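Local structure of EF0056 (6ORI) at residues N49-E54 with G140-E145; E83-D88 with R98-I103; D229-T234 with S298-A303; H283-D288 with V341-L346. The protein is an enterococcal surface protein of unknown function, with an N-terminal region of probably immunoglobulin-like beta architecture that binds calcium, and is probably connected with biofilm formation. One frame throughout, in Å; residues are numbered along the deposited sequence. Where two conformers were deposited one is given.

Contact 1. Residues N49-E54 with G140-E145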
loop_
_atom_site.group_PDB
_atom_site.type_symbol
_atom_site.label_atom_id
_atom_site.label_comp_id
_atom_site.label_asym_id
_atom_site.label_seq_id
_atom_site.Cartn_x
_atom_site.Cartn_y
_atom_site.Cartn_z
ATOM N N ASN A 49 -4.264 -5.756 -24.181
ATOM C CA ASN A 49 -5.452 -5.836 -23.337
ATOM C C ASN A 49 -5.201 -6.538 -22.017
ATOM O O ASN A 49 -6.117 -7.126 -21.433
ATOM C CB ASN A 49 -6.612 -6.528 -24.054
ATOM C CG ASN A 49 -6.383 -8.000 -24.243
ATOM O OD1 ASN A 49 -5.266 -8.460 -24.492
ATOM N ND2 ASN A 49 -7.444 -8.755 -24.115
ATOM N N THR A 50 -3.968 -6.493 -21.543
ATOM C CA THR A 50 -3.619 -7.167 -20.294
ATOM C C THR A 50 -2.824 -6.292 -19.329
ATOM O O THR A 50 -2.030 -5.441 -19.720
ATOM C CB THR A 50 -2.821 -8.471 -20.560
ATOM O OG1 THR A 50 -1.669 -8.184 -21.365
ATOM C CG2 THR A 50 -3.693 -9.497 -21.241
ATOM N N ILE A 51 -3.040 -6.550 -18.046
ATOM C CA ILE A 51 -2.158 -6.022 -17.001
ATOM C C ILE A 51 -1.575 -7.203 -16.237
ATOM O O ILE A 51 -2.322 -8.007 -15.674
ATOM C CB ILE A 51 -2.909 -5.084 -16.043
ATOM C CG1 ILE A 51 -3.390 -3.834 -16.779
ATOM C CG2 ILE A 51 -2.036 -4.717 -14.819
ATOM C CD1 ILE A 51 -4.296 -2.946 -15.953
ATOM N N ASP A 52 -0.250 -7.302 -16.205
ATOM C CA ASP A 52 0.433 -8.339 -15.459
ATOM C C ASP A 52 0.554 -7.914 -14.000
ATOM O O ASP A 52 0.715 -6.711 -13.710
ATOM C CB ASP A 52 1.842 -8.590 -16.021
ATOM C CG ASP A 52 1.845 -9.258 -17.390
ATOM O OD1 ASP A 52 0.779 -9.665 -17.908
ATOM O OD2 ASP A 52 2.962 -9.394 -17.930
ATOM N N PHE A 53 0.554 -8.886 -13.089
ATOM C CA PHE A 53 0.677 -8.587 -11.657
ATOM C C PHE A 53 1.200 -9.790 -10.900
ATOM O O PHE A 53 1.195 -10.901 -11.417
ATOM C CB PHE A 53 -0.655 -8.095 -11.030
ATOM C CG PHE A 53 -1.735 -9.168 -10.922
ATOM C CD1 PHE A 53 -1.860 -9.971 -9.801
ATOM C CD2 PHE A 53 -2.619 -9.357 -11.967
ATOM C CE1 PHE A 53 -2.857 -10.931 -9.736
ATOM C CE2 PHE A 53 -3.629 -10.297 -11.895
ATOM C CZ PHE A 53 -3.741 -11.092 -10.794
ATOM N N GLU A 54 1.607 -9.557 -9.659
ATOM C CA GLU A 54 1.884 -10.610 -8.694
ATOM C C GLU A 54 1.149 -10.266 -7.411
ATOM O O GLU A 54 0.812 -9.088 -7.152
ATOM C CB GLU A 54 3.376 -10.714 -8.367
ATOM C CG GLU A 54 4.227 -11.006 -9.566
ATOM C CD GLU A 54 5.694 -11.217 -9.232
ATOM O OE1 GLU A 54 6.246 -10.538 -8.327
ATOM O OE2 GLU A 54 6.303 -12.058 -9.900
ATOM N N GLY A 140 0.235 -13.278 -12.606
ATOM C CA GLY A 140 -1.112 -12.740 -12.620
ATOM C C GLY A 140 -1.366 -11.978 -13.893
ATOM O O GLY A 140 -0.502 -11.266 -14.375
ATOM N N VAL A 141 -2.567 -12.117 -14.426
ATOM C CA VAL A 141 -2.975 -11.404 -15.631
ATOM C C VAL A 141 -4.424 -10.977 -15.474
ATOM O O VAL A 141 -5.300 -11.806 -15.216
ATOM C CB VAL A 141 -2.836 -12.262 -16.929
ATOM C CG1 VAL A 141 -3.270 -11.446 -18.130
ATOM C CG2 VAL A 141 -1.421 -12.739 -17.133
ATOM N N ILE A 142 -4.662 -9.676 -15.594
ATOM C CA ILE A 142 -6.004 -9.140 -15.807
ATOM C C ILE A 142 -6.196 -8.991 -17.299
ATOM O O ILE A 142 -5.444 -8.288 -17.959
ATOM C CB ILE A 142 -6.197 -7.768 -15.153
ATOM C CG1 ILE A 142 -5.889 -7.793 -13.638
ATOM C CG2 ILE A 142 -7.644 -7.279 -15.391
ATOM C CD1 ILE A 142 -5.775 -6.397 -13.014
ATOM N N THR A 143 -7.207 -9.650 -17.836
ATOM C CA THR A 143 -7.502 -9.612 -19.268
ATOM C C THR A 143 -8.764 -8.795 -19.503
ATOM O O THR A 143 -9.798 -9.076 -18.913
ATOM C CB THR A 143 -7.706 -11.041 -19.805
ATOM O OG1 THR A 143 -6.512 -11.796 -19.638
ATOM C CG2 THR A 143 -8.057 -11.033 -21.285
ATOM N N PHE A 144 -8.685 -7.845 -20.432
ATOM C CA PHE A 144 -9.775 -6.910 -20.721
ATOM C C PHE A 144 -10.480 -7.224 -22.033
ATOM O O PHE A 144 -9.911 -7.855 -22.912
ATOM C CB PHE A 144 -9.238 -5.458 -20.750
ATOM C CG PHE A 144 -8.773 -4.927 -19.402
ATOM C CD1 PHE A 144 -7.485 -5.141 -18.976
ATOM C CD2 PHE A 144 -9.632 -4.238 -18.574
ATOM C CE1 PHE A 144 -7.065 -4.659 -17.727
ATOM C CE2 PHE A 144 -9.215 -3.745 -17.356
ATOM C CZ PHE A 144 -7.923 -3.982 -16.923
ATOM N N GLU A 145 -11.718 -6.744 -22.157
ATOM C CA GLU A 145 -12.524 -6.909 -23.373
ATOM C C GLU A 145 -12.005 -6.121 -24.553
ATOM O O GLU A 145 -12.289 -6.460 -25.708
ATOM C CB GLU A 145 -13.946 -6.420 -23.113
ATOM C CG GLU A 145 -14.702 -7.225 -22.092
ATOM C CD GLU A 145 -16.048 -6.607 -21.755
ATOM O OE1 GLU A 145 -16.202 -5.368 -21.894
ATOM O OE2 GLU A 145 -16.955 -7.359 -21.344
#

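Contact 2. Residues E83-D88 with R98-I103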
loop_
_atom_site.group_PDB
_atom_site.type_symbol
_atom_site.label_atom_id
_atom_site.label_comp_id
_atom_site.label_asym_id
_atom_site.label_seq_id
_atom_site.Cartn_x
_atom_site.Cartn_y
_atom_site.Cartn_z
ATOM N N GLU A 83 -12.582 -9.050 -18.408
ATOM C CA GLU A 83 -13.163 -10.334 -18.778
ATOM C C GLU A 83 -12.742 -11.455 -17.854
ATOM O O GLU A 83 -13.560 -12.302 -17.505
ATOM C CB GLU A 83 -12.798 -10.704 -20.216
ATOM C CG GLU A 83 -13.421 -12.052 -20.602
ATOM C CD GLU A 83 -13.435 -12.334 -22.081
ATOM O OE1 GLU A 83 -13.403 -11.389 -22.896
ATOM O OE2 GLU A 83 -13.485 -13.538 -22.428
ATOM N N LYS A 84 -11.476 -11.492 -17.472
ATOM C CA LYS A 84 -10.935 -12.599 -16.712
ATOM C C LYS A 84 -9.733 -12.129 -15.901
ATOM O O LYS A 84 -9.001 -11.253 -16.353
ATOM C CB LYS A 84 -10.528 -13.686 -17.742
ATOM C CG LYS A 84 -9.637 -14.823 -17.298
ATOM C CD LYS A 84 -9.290 -15.756 -18.505
ATOM C CE LYS A 84 -8.650 -15.033 -19.726
ATOM N NZ LYS A 84 -8.218 -15.952 -20.875
ATOM N N ILE A 85 -9.545 -12.702 -14.712
ATOM C CA ILE A 85 -8.339 -12.473 -13.909
ATOM C C ILE A 85 -7.866 -13.836 -13.428
ATOM O O ILE A 85 -8.657 -14.607 -12.861
ATOM C CB ILE A 85 -8.612 -11.571 -12.701
ATOM C CG1 ILE A 85 -9.276 -10.262 -13.133
ATOM C CG2 ILE A 85 -7.314 -11.343 -11.954
ATOM C CD1 ILE A 85 -9.536 -9.309 -11.992
ATOM N N GLN A 86 -6.589 -14.143 -13.659
ATOM C CA GLN A 86 -5.995 -15.398 -13.210
ATOM C C GLN A 86 -4.620 -15.135 -12.625
ATOM O O GLN A 86 -4.018 -14.083 -12.867
ATOM C CB GLN A 86 -5.839 -16.405 -14.358
ATOM C CG GLN A 86 -7.134 -16.860 -14.995
ATOM C CD GLN A 86 -6.884 -17.926 -16.031
ATOM O OE1 GLN A 86 -5.736 -18.213 -16.357
ATOM N NE2 GLN A 86 -7.947 -18.554 -16.521
ATOM N N VAL A 87 -4.126 -16.086 -11.833
ATOM C CA VAL A 87 -2.802 -15.994 -11.221
ATOM C C VAL A 87 -2.362 -17.398 -10.854
ATOM O O VAL A 87 -3.205 -18.251 -10.608
ATOM C CB VAL A 87 -2.826 -15.069 -9.978
ATOM C CG1 VAL A 87 -3.622 -15.685 -8.836
ATOM C CG2 VAL A 87 -1.430 -14.749 -9.509
ATOM N N ASP A 88 -1.056 -17.644 -10.811
ATOM C CA ASP A 88 -0.553 -18.932 -10.373
ATOM C C ASP A 88 -0.436 -18.929 -8.853
ATOM O O ASP A 88 -0.115 -17.907 -8.265
ATOM C CB ASP A 88 0.813 -19.221 -10.976
ATOM C CG ASP A 88 0.780 -19.497 -12.456
ATOM O OD1 ASP A 88 -0.306 -19.775 -13.014
ATOM O OD2 ASP A 88 1.880 -19.466 -13.059
ATOM N N ARG A 98 -4.931 -20.435 -10.891
ATOM C CA ARG A 98 -6.188 -20.062 -10.249
ATOM C C ARG A 98 -6.894 -18.947 -10.993
ATOM O O ARG A 98 -6.267 -18.112 -11.633
ATOM C CB ARG A 98 -5.968 -19.583 -8.821
ATOM C CG ARG A 98 -5.131 -20.491 -7.964
ATOM C CD ARG A 98 -5.650 -21.895 -7.868
ATOM N NE ARG A 98 -4.955 -22.574 -6.771
ATOM C CZ ARG A 98 -4.783 -23.883 -6.646
ATOM N NH1 ARG A 98 -5.256 -24.716 -7.561
ATOM N NH2 ARG A 98 -4.144 -24.363 -5.590
ATOM N N THR A 99 -8.226 -18.947 -10.880
ATOM C CA THR A 99 -9.070 -17.885 -11.401
ATOM C C THR A 99 -9.591 -17.054 -10.254
ATOM O O THR A 99 -10.004 -17.586 -9.227
ATOM C CB THR A 99 -10.223 -18.486 -12.212
ATOM O OG1 THR A 99 -9.670 -19.107 -13.379
ATOM C CG2 THR A 99 -11.198 -17.409 -12.678
ATOM N N PHE A 100 -9.521 -15.742 -10.393
ATOM C CA PHE A 100 -10.176 -14.827 -9.460
ATOM C C PHE A 100 -11.646 -14.761 -9.905
ATOM O O PHE A 100 -11.912 -14.407 -11.048
ATOM C CB PHE A 100 -9.550 -13.441 -9.578
ATOM C CG PHE A 100 -8.515 -13.099 -8.560
ATOM C CD1 PHE A 100 -8.903 -12.540 -7.366
ATOM C CD2 PHE A 100 -7.154 -13.244 -8.807
ATOM C CE1 PHE A 100 -7.976 -12.149 -6.404
ATOM C CE2 PHE A 100 -6.224 -12.843 -7.830
ATOM C CZ PHE A 100 -6.650 -12.313 -6.646
ATOM N N VAL A 101 -12.587 -15.111 -9.049
ATOM C CA VAL A 101 -14.004 -15.184 -9.405
ATOM C C VAL A 101 -14.675 -13.867 -9.122
ATOM O O VAL A 101 -14.527 -13.317 -8.028
ATOM C CB VAL A 101 -14.684 -16.311 -8.588
ATOM C CG1 VAL A 101 -16.199 -16.304 -8.755
ATOM C CG2 VAL A 101 -14.105 -17.651 -8.972
ATOM N N ARG A 102 -15.432 -13.355 -10.078
ATOM C CA ARG A 102 -16.088 -12.083 -9.900
ATOM C C ARG A 102 -17.319 -12.224 -9.004
ATOM O O ARG A 102 -18.103 -13.166 -9.141
ATOM C CB ARG A 102 -16.460 -11.493 -11.251
ATOM C CG ARG A 102 -16.801 -10.031 -11.174
ATOM C CD ARG A 102 -16.804 -9.414 -12.562
ATOM N NE ARG A 102 -17.017 -7.981 -12.498
ATOM C CZ ARG A 102 -16.823 -7.140 -13.506
ATOM N NH1 ARG A 102 -16.384 -7.576 -14.681
ATOM N NH2 ARG A 102 -17.073 -5.856 -13.323
ATOM N N ILE A 103 -17.495 -11.310 -8.084
ATOM C CA ILE A 103 -18.668 -11.279 -7.236
ATOM C C ILE A 103 -19.763 -10.451 -7.921
ATOM O O ILE A 103 -19.498 -9.379 -8.467
ATOM C CB ILE A 103 -18.306 -10.682 -5.846
ATOM C CG1 ILE A 103 -17.293 -11.595 -5.142
ATOM C CG2 ILE A 103 -19.562 -10.508 -5.000
ATOM C CD1 ILE A 103 -16.697 -11.009 -3.891
HETATM O O HOH W 1 -15.750 -10.206 -15.770
HETATM O O HOH W 2 -11.949 -13.985 -13.738
#

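Contact 3. Residues D229-T234 with S298-A303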
loop_
_atom_site.group_PDB
_atom_site.type_symbol
_atom_site.label_atom_id
_atom_site.label_comp_id
_atom_site.label_asym_id
_atom_site.label_seq_id
_atom_site.Cartn_x
_atom_site.Cartn_y
_atom_site.Cartn_z
ATOM N N ASP A 229 1.158 5.481 24.660
ATOM C CA ASP A 229 2.003 6.198 25.619
ATOM C C ASP A 229 1.856 7.730 25.630
ATOM O O ASP A 229 2.502 8.413 26.432
ATOM C CB ASP A 229 3.476 5.786 25.471
ATOM C CG ASP A 229 4.082 6.159 24.129
ATOM O OD1 ASP A 229 3.504 6.975 23.388
ATOM O OD2 ASP A 229 5.180 5.640 23.832
ATOM N N GLY A 230 1.012 8.282 24.766
ATOM C CA GLY A 230 0.841 9.718 24.687
ATOM C C GLY A 230 1.870 10.481 23.861
ATOM O O GLY A 230 1.694 11.671 23.617
ATOM N N SER A 231 2.902 9.783 23.387
ATOM C CA SER A 231 3.997 10.457 22.674
ATOM C C SER A 231 3.585 11.018 21.311
ATOM O O SER A 231 4.038 12.085 20.896
ATOM C CB SER A 231 5.196 9.513 22.516
ATOM O OG SER A 231 4.930 8.436 21.609
ATOM N N GLY A 232 2.707 10.289 20.617
ATOM C CA GLY A 232 2.285 10.671 19.279
ATOM C C GLY A 232 0.823 11.077 19.243
ATOM O O GLY A 232 0.044 10.602 20.076
ATOM N N SER A 233 0.449 11.928 18.296
ATOM C CA SER A 233 -0.907 12.453 18.235
ATOM C C SER A 233 -1.243 13.030 16.877
ATOM O O SER A 233 -0.362 13.332 16.089
ATOM C CB SER A 233 -1.093 13.522 19.306
ATOM O OG SER A 233 0.039 14.375 19.337
ATOM N N THR A 234 -2.532 13.231 16.590
ATOM C CA THR A 234 -2.953 13.749 15.281
ATOM C C THR A 234 -3.235 15.249 15.139
ATOM O O THR A 234 -3.442 15.766 14.035
ATOM C CB THR A 234 -4.230 13.059 14.830
ATOM O OG1 THR A 234 -5.215 13.089 15.871
ATOM C CG2 THR A 234 -3.911 11.611 14.511
ATOM N N SER A 298 -0.949 1.944 18.718
ATOM C CA SER A 298 0.134 0.982 18.916
ATOM C C SER A 298 1.517 1.592 18.650
ATOM O O SER A 298 2.534 1.083 19.124
ATOM C CB SER A 298 -0.075 -0.234 18.011
ATOM O OG SER A 298 -1.328 -0.859 18.261
ATOM N N GLY A 299 1.557 2.670 17.885
ATOM C CA GLY A 299 2.817 3.274 17.493
ATOM C C GLY A 299 3.454 4.026 18.634
ATOM O O GLY A 299 2.886 4.159 19.713
ATOM N N LYS A 300 4.662 4.525 18.381
ATOM C CA LYS A 300 5.382 5.379 19.316
ATOM C C LYS A 300 6.046 6.482 18.504
ATOM O O LYS A 300 6.646 6.202 17.465
ATOM C CB LYS A 300 6.435 4.554 20.064
ATOM C CG LYS A 300 7.447 5.323 20.868
ATOM C CD LYS A 300 8.851 4.771 20.633
ATOM C CE LYS A 300 8.980 3.318 21.075
ATOM N NZ LYS A 300 10.248 2.713 20.592
ATOM N N LYS A 301 5.962 7.731 18.949
ATOM C CA LYS A 301 6.614 8.816 18.222
ATOM C C LYS A 301 8.115 8.753 18.432
ATOM O O LYS A 301 8.579 8.643 19.572
ATOM C CB LYS A 301 6.094 10.183 18.659
ATOM C CG LYS A 301 6.754 11.320 17.916
ATOM C CD LYS A 301 6.158 12.656 18.344
ATOM C CE LYS A 301 6.843 13.809 17.684
ATOM N NZ LYS A 301 7.831 14.364 18.629
ATOM N N VAL A 302 8.863 8.779 17.332
ATOM C CA VAL A 302 10.307 8.710 17.394
ATOM C C VAL A 302 11.002 9.946 16.849
ATOM O O VAL A 302 12.194 10.120 17.112
ATOM C CB VAL A 302 10.846 7.456 16.696
ATOM C CG1 VAL A 302 10.417 6.210 17.456
ATOM C CG2 VAL A 302 10.424 7.386 15.233
ATOM N N ALA A 303 10.307 10.801 16.118
ATOM C CA ALA A 303 10.922 12.035 15.620
ATOM C C ALA A 303 9.932 13.058 15.168
ATOM O O ALA A 303 8.832 12.721 14.726
ATOM C CB ALA A 303 11.856 11.738 14.466
HETATM O O HOH W 3 2.522 3.927 22.542
#

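Contact 4. Residues H283-D288 with V341-L346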
loop_
_atom_site.group_PDB
_atom_site.type_symbol
_atom_site.label_atom_id
_atom_site.label_comp_id
_atom_site.label_asym_id
_atom_site.label_seq_id
_atom_site.Cartn_x
_atom_site.Cartn_y
_atom_site.Cartn_z
ATOM N N HIS A 283 6.421 7.839 13.407
ATOM C CA HIS A 283 6.132 6.825 14.412
ATOM C C HIS A 283 6.778 5.509 14.053
ATOM O O HIS A 283 6.812 5.130 12.875
ATOM C CB HIS A 283 4.626 6.586 14.546
ATOM C CG HIS A 283 3.857 7.744 15.108
ATOM N ND1 HIS A 283 2.546 7.633 15.529
ATOM C CD2 HIS A 283 4.214 9.028 15.332
ATOM C CE1 HIS A 283 2.128 8.806 15.971
ATOM N NE2 HIS A 283 3.125 9.670 15.876
ATOM N N MET A 284 7.227 4.804 15.073
ATOM C CA MET A 284 7.681 3.439 14.956
ATOM C C MET A 284 6.494 2.527 15.178
ATOM O O MET A 284 5.736 2.717 16.135
ATOM C CB MET A 284 8.755 3.169 16.001
ATOM C CG MET A 284 9.282 1.751 15.944
ATOM S SD MET A 284 10.537 1.367 17.173
ATOM C CE MET A 284 11.957 2.174 16.455
ATOM N N VAL A 285 6.353 1.538 14.295
ATOM C CA VAL A 285 5.250 0.579 14.312
ATOM C C VAL A 285 5.844 -0.828 14.220
ATOM O O VAL A 285 6.891 -1.027 13.641
ATOM C CB VAL A 285 4.319 0.846 13.103
ATOM C CG1 VAL A 285 3.150 -0.132 13.079
ATOM C CG2 VAL A 285 3.791 2.288 13.117
ATOM N N GLN A 286 5.128 -1.805 14.756
ATOM C CA GLN A 286 5.621 -3.170 14.797
ATOM C C GLN A 286 4.621 -4.134 14.188
ATOM O O GLN A 286 3.424 -4.092 14.500
ATOM C CB GLN A 286 5.908 -3.546 16.245
ATOM C CG GLN A 286 6.298 -2.336 17.072
ATOM C CD GLN A 286 7.362 -2.641 18.094
ATOM O OE1 GLN A 286 7.287 -3.643 18.804
ATOM N NE2 GLN A 286 8.371 -1.780 18.170
ATOM N N ALA A 287 5.121 -4.987 13.296
ATOM C CA ALA A 287 4.347 -6.107 12.760
ATOM C C ALA A 287 4.440 -7.285 13.734
ATOM O O ALA A 287 5.422 -8.028 13.718
ATOM C CB ALA A 287 4.887 -6.516 11.366
ATOM N N ASP A 288 3.421 -7.450 14.578
ATOM C CA ASP A 288 3.447 -8.462 15.628
ATOM C C ASP A 288 3.451 -9.869 15.036
ATOM O O ASP A 288 2.801 -10.117 14.023
ATOM C CB ASP A 288 2.222 -8.321 16.541
ATOM C CG ASP A 288 1.915 -6.878 16.894
ATOM O OD1 ASP A 288 1.357 -6.169 16.032
ATOM O OD2 ASP A 288 2.220 -6.457 18.030
ATOM N N VAL A 341 6.689 -1.386 8.863
ATOM C CA VAL A 341 5.804 -0.247 8.650
ATOM C C VAL A 341 6.458 0.983 9.255
ATOM O O VAL A 341 6.803 0.963 10.445
ATOM C CB VAL A 341 4.407 -0.466 9.264
ATOM C CG1 VAL A 341 3.544 0.767 9.113
ATOM C CG2 VAL A 341 3.718 -1.642 8.611
ATOM N N VAL A 342 6.637 2.006 8.428
ATOM C CA VAL A 342 7.124 3.330 8.833
ATOM C C VAL A 342 5.924 4.232 8.706
ATOM O O VAL A 342 5.311 4.291 7.651
ATOM C CB VAL A 342 8.262 3.797 7.900
ATOM C CG1 VAL A 342 8.760 5.184 8.295
ATOM C CG2 VAL A 342 9.417 2.782 7.924
ATOM N N ARG A 343 5.578 4.932 9.776
ATOM C CA ARG A 343 4.369 5.745 9.789
ATOM C C ARG A 343 4.712 7.230 9.859
ATOM O O ARG A 343 5.510 7.659 10.718
ATOM C CB ARG A 343 3.477 5.320 10.962
ATOM C CG ARG A 343 2.301 6.254 11.175
ATOM C CD ARG A 343 1.305 5.628 12.116
ATOM N NE ARG A 343 0.728 4.430 11.512
ATOM C CZ ARG A 343 0.228 3.390 12.171
ATOM N NH1 ARG A 343 0.224 3.363 13.487
ATOM N NH2 ARG A 343 -0.245 2.348 11.493
ATOM N N TYR A 344 4.083 8.020 8.991
ATOM C CA TYR A 344 4.195 9.466 9.007
ATOM C C TYR A 344 2.840 10.074 9.300
ATOM O O TYR A 344 1.808 9.689 8.701
ATOM C CB TYR A 344 4.728 9.967 7.664
ATOM C CG TYR A 344 6.052 9.361 7.293
ATOM C CD1 TYR A 344 7.206 9.709 7.982
ATOM C CD2 TYR A 344 6.168 8.470 6.241
ATOM C CE1 TYR A 344 8.402 9.181 7.679
ATOM C CE2 TYR A 344 7.395 7.918 5.917
ATOM C CZ TYR A 344 8.507 8.296 6.626
ATOM O OH TYR A 344 9.755 7.812 6.374
ATOM N N VAL A 345 2.808 10.998 10.247
ATOM C CA VAL A 345 1.586 11.669 10.660
ATOM C C VAL A 345 1.649 13.130 10.202
ATOM O O VAL A 345 2.458 13.905 10.721
ATOM C CB VAL A 345 1.426 11.592 12.178
ATOM C CG1 VAL A 345 0.157 12.277 12.605
ATOM C CG2 VAL A 345 1.454 10.149 12.672
ATOM N N LEU A 346 0.807 13.494 9.245
ATOM C CA LEU A 346 0.792 14.835 8.657
ATOM C C LEU A 346 -0.338 15.592 9.306
ATOM O O LEU A 346 -1.489 15.427 8.928
ATOM C CB LEU A 346 0.553 14.761 7.139
ATOM C CG LEU A 346 1.413 13.777 6.331
ATOM C CD1 LEU A 346 1.047 13.818 4.867
ATOM C CD2 LEU A 346 2.868 14.102 6.488
HETATM O O HOH W 4 1.035 5.232 15.462
HETATM O O HOH W 5 8.785 1.358 12.299
HETATM O O HOH W 6 8.066 -2.021 11.452
#

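Contact 1. Residues N49-E54 with G140-E145
Ile-51 and Ile-142 exchange a pair of backbone hydrogen bonds across two antiparallel strands, with Ile-142 N 2.9 Å from Ile-51 O at a nearly straight 170°. Phe-53 and Gly-140 form the next hydrogen-bonded pair, in which the bond from Gly-140 N is bent and weak. Beyond the last bridge the side chain of Asn-49 prolongs the ladder: its ND2 lies 2.9 Å from Phe-144 O, in the plane of that carbonyl, while Asn-49 O accepts from Phe-144 N. An amide suits this strand end because it can mimic one more peptide N-H.

Among apolar contacts, the Phe-53 ring lies flat over Gly-140. With CG between the backbone N and carbonyl carbon (chi1 70°), the ring folds back across the partner strand, bringing Gly-140 CA 3.5 Å from its centroid in a CH-pi contact. Glycine fits because a CB would collide with the ring. Ile-51 CD1 meets Phe-144 CE1 at 3.7 Å, and on the other face Thr-50 CG2 touches Val-141 CG1.

Strand 31-38 flanks 49-54, strand 82-87 flanks 140-145, and helix 148-155 covers Ile-51 and Phe-144.

Contact 2. Residues E83-D88 with R98-I103
Val-87 and Arg-98 form an antiparallel hydrogen-bonded pair, Val-87 O lying 2.8 Å from Arg-98 N, and a third backbone bond joins Phe-100 N to Ile-85 O. Past this point the strands part, and a water takes over: it accepts from Ile-85 N and donates to Phe-100 O, 2.7 Å away, so Ile-85 N and Phe-100 O keep a partner where direct pairing stops. The buried side is apolar. Ile-85 uses its CG2 branch, which lies anti to the backbone N, to meet Phe-100 CD2 at 3.7 Å, and Val-87 CG1 approaches Phe-100 CE2 at 4.0 Å. Branched aliphatic residues suit such a place, since their methyl groups pack against a broad ring while favouring the extended backbone.

The two strands form the beta hairpin 82-87/98-104. Its first strand carries a classic beta bulge, where Glu-83 and Lys-84 both face Thr-143 of the adjoining strand 135-144, while Trp-114 of strand 113-117 touches both Ile-85 and Phe-100.

On the other face Gln-86 crosses Thr-99, with Gln-86 NE2 3.6 Å from Thr-99 OG1, while Gln-86 OE1 is held by Arg-97. Arg-98 starts on the side of Val-87, its CB 3.5 Å from Val-87 O, but a bend at chi2 (-56°) carries the guanidinium away, and its NE donates to Gly-124 O.

Contact 3. Residues D229-T234 with S298-A303
Ser-231 turns its hydroxyl into the niche between its own backbone N and carbonyl carbon (chi1 69°), from which OG faces the start of strand 300-304 and accepts the backbone N-H of Lys-301. Asp-229 holds CG in the same sort of position (chi1 64°), and this brings its carboxylate back over the turn that follows. The bond across the contact is of normal length and fairly straight: Lys-301 N lies 2.9 Å from Ser-231 OG, at 164°.

Within 229-234, Asp-229 OD1 is gripped twice by Ser-231. It accepts from Ser-231 N, two residues on, which defines an Asx turn, and from Ser-231 OG at 2.7 Å; Thr-227 OG1 is a further partner. Both Ser-231 donors approach from the same face of the carboxylate, the hydroxyl on the syn side and the N-H from farther above the plane. Aspartate suits the turn because one oxygen can serve several partners. Gly-230 takes a positive phi, at which a side chain would press on the preceding carbonyl, and glycine is at ease there.

The lysines contribute their aliphatic parts. Lys-300 CG lies 3.7 Å from Asp-229 OD2, while Lys-301 CD passes 3.4 Å from Ser-231 O and its NZ continues to a salt bridge with Asp-304. A water donates to Gly-299 O and accepts from Asp-229 N, adding a second polar link.

The hydroxyl is donor and acceptor at once, and its two bonds are probably cooperative, the negative carboxylate making the oxygen a stronger acceptor. The Asx turn thus helps to fix the hydroxyl where it meets the edge strand.

Contact 4. Residues H283-D288 with V341-L346
His-283 and Arg-343 pair through their backbones, His-283 N reaching Arg-343 O at 2.8 Å and an almost straight 174°, whereas the return bond from Arg-343 N is long and weak. Val-345 sets CG2 over one face of the His-283 imidazole, 3.7 Å from the ring centroid, in a CH-pi contact. Val-285 reaches two partners: CG1, anti to the backbone N (chi1 -180°), packs on Val-341 CB at 4.0 Å, while CG2 lies over one face of the Arg-343 guanidinium, 3.7 Å from NH1. Valine suits this place, for its two branches serve an aliphatic neighbour and a flat cation at once.

Waters form the next layer. One sits at the edges of both flat groups, 2.8 Å from His-283 ND1 and accepting from Arg-343 NH1. Two more lie between the diverging backbones: one accepts from Val-285 N and lies 2.7 Å from Val-341 O, the other accepts from Val-341 N and lies 2.7 Å from Val-285 O.

Farther out, Arg-343 NE forms a salt bridge with Asp-243 and its NH2 donates to Val-294 O, which probably compensates the buried charge and helps hold the guanidinium. His-283 NE2 is hydrogen-bonded to Gln-281, and the ring also meets that of Phe-296. The whole is the fraying end of strand pair 277-284/340-348 inside a five-stranded antiparallel sheet, consistent with an immunoglobulin-like beta fold.

In the fold
The four contacts fall into two clusters on opposite sides of the chain's centre. Contacts 1 and 2, with centres 10 Å apart, share one antiparallel sheet: strand 135-144 lies beside strand 82-87, so the hairpin of contact 2 falls within the chain span that contact 1 closes. Contacts 3 and 4 come later, with centres 9 Å apart, and their segments interleave along the sequence. They meet at neighbouring strands 277-284 and 300-304, Lys-300 O probably accepting from Met-284 N. Between the clusters, centres are 32 to 41 Å apart and nothing touches, consistent with two successive beta regions that are each tied together locally.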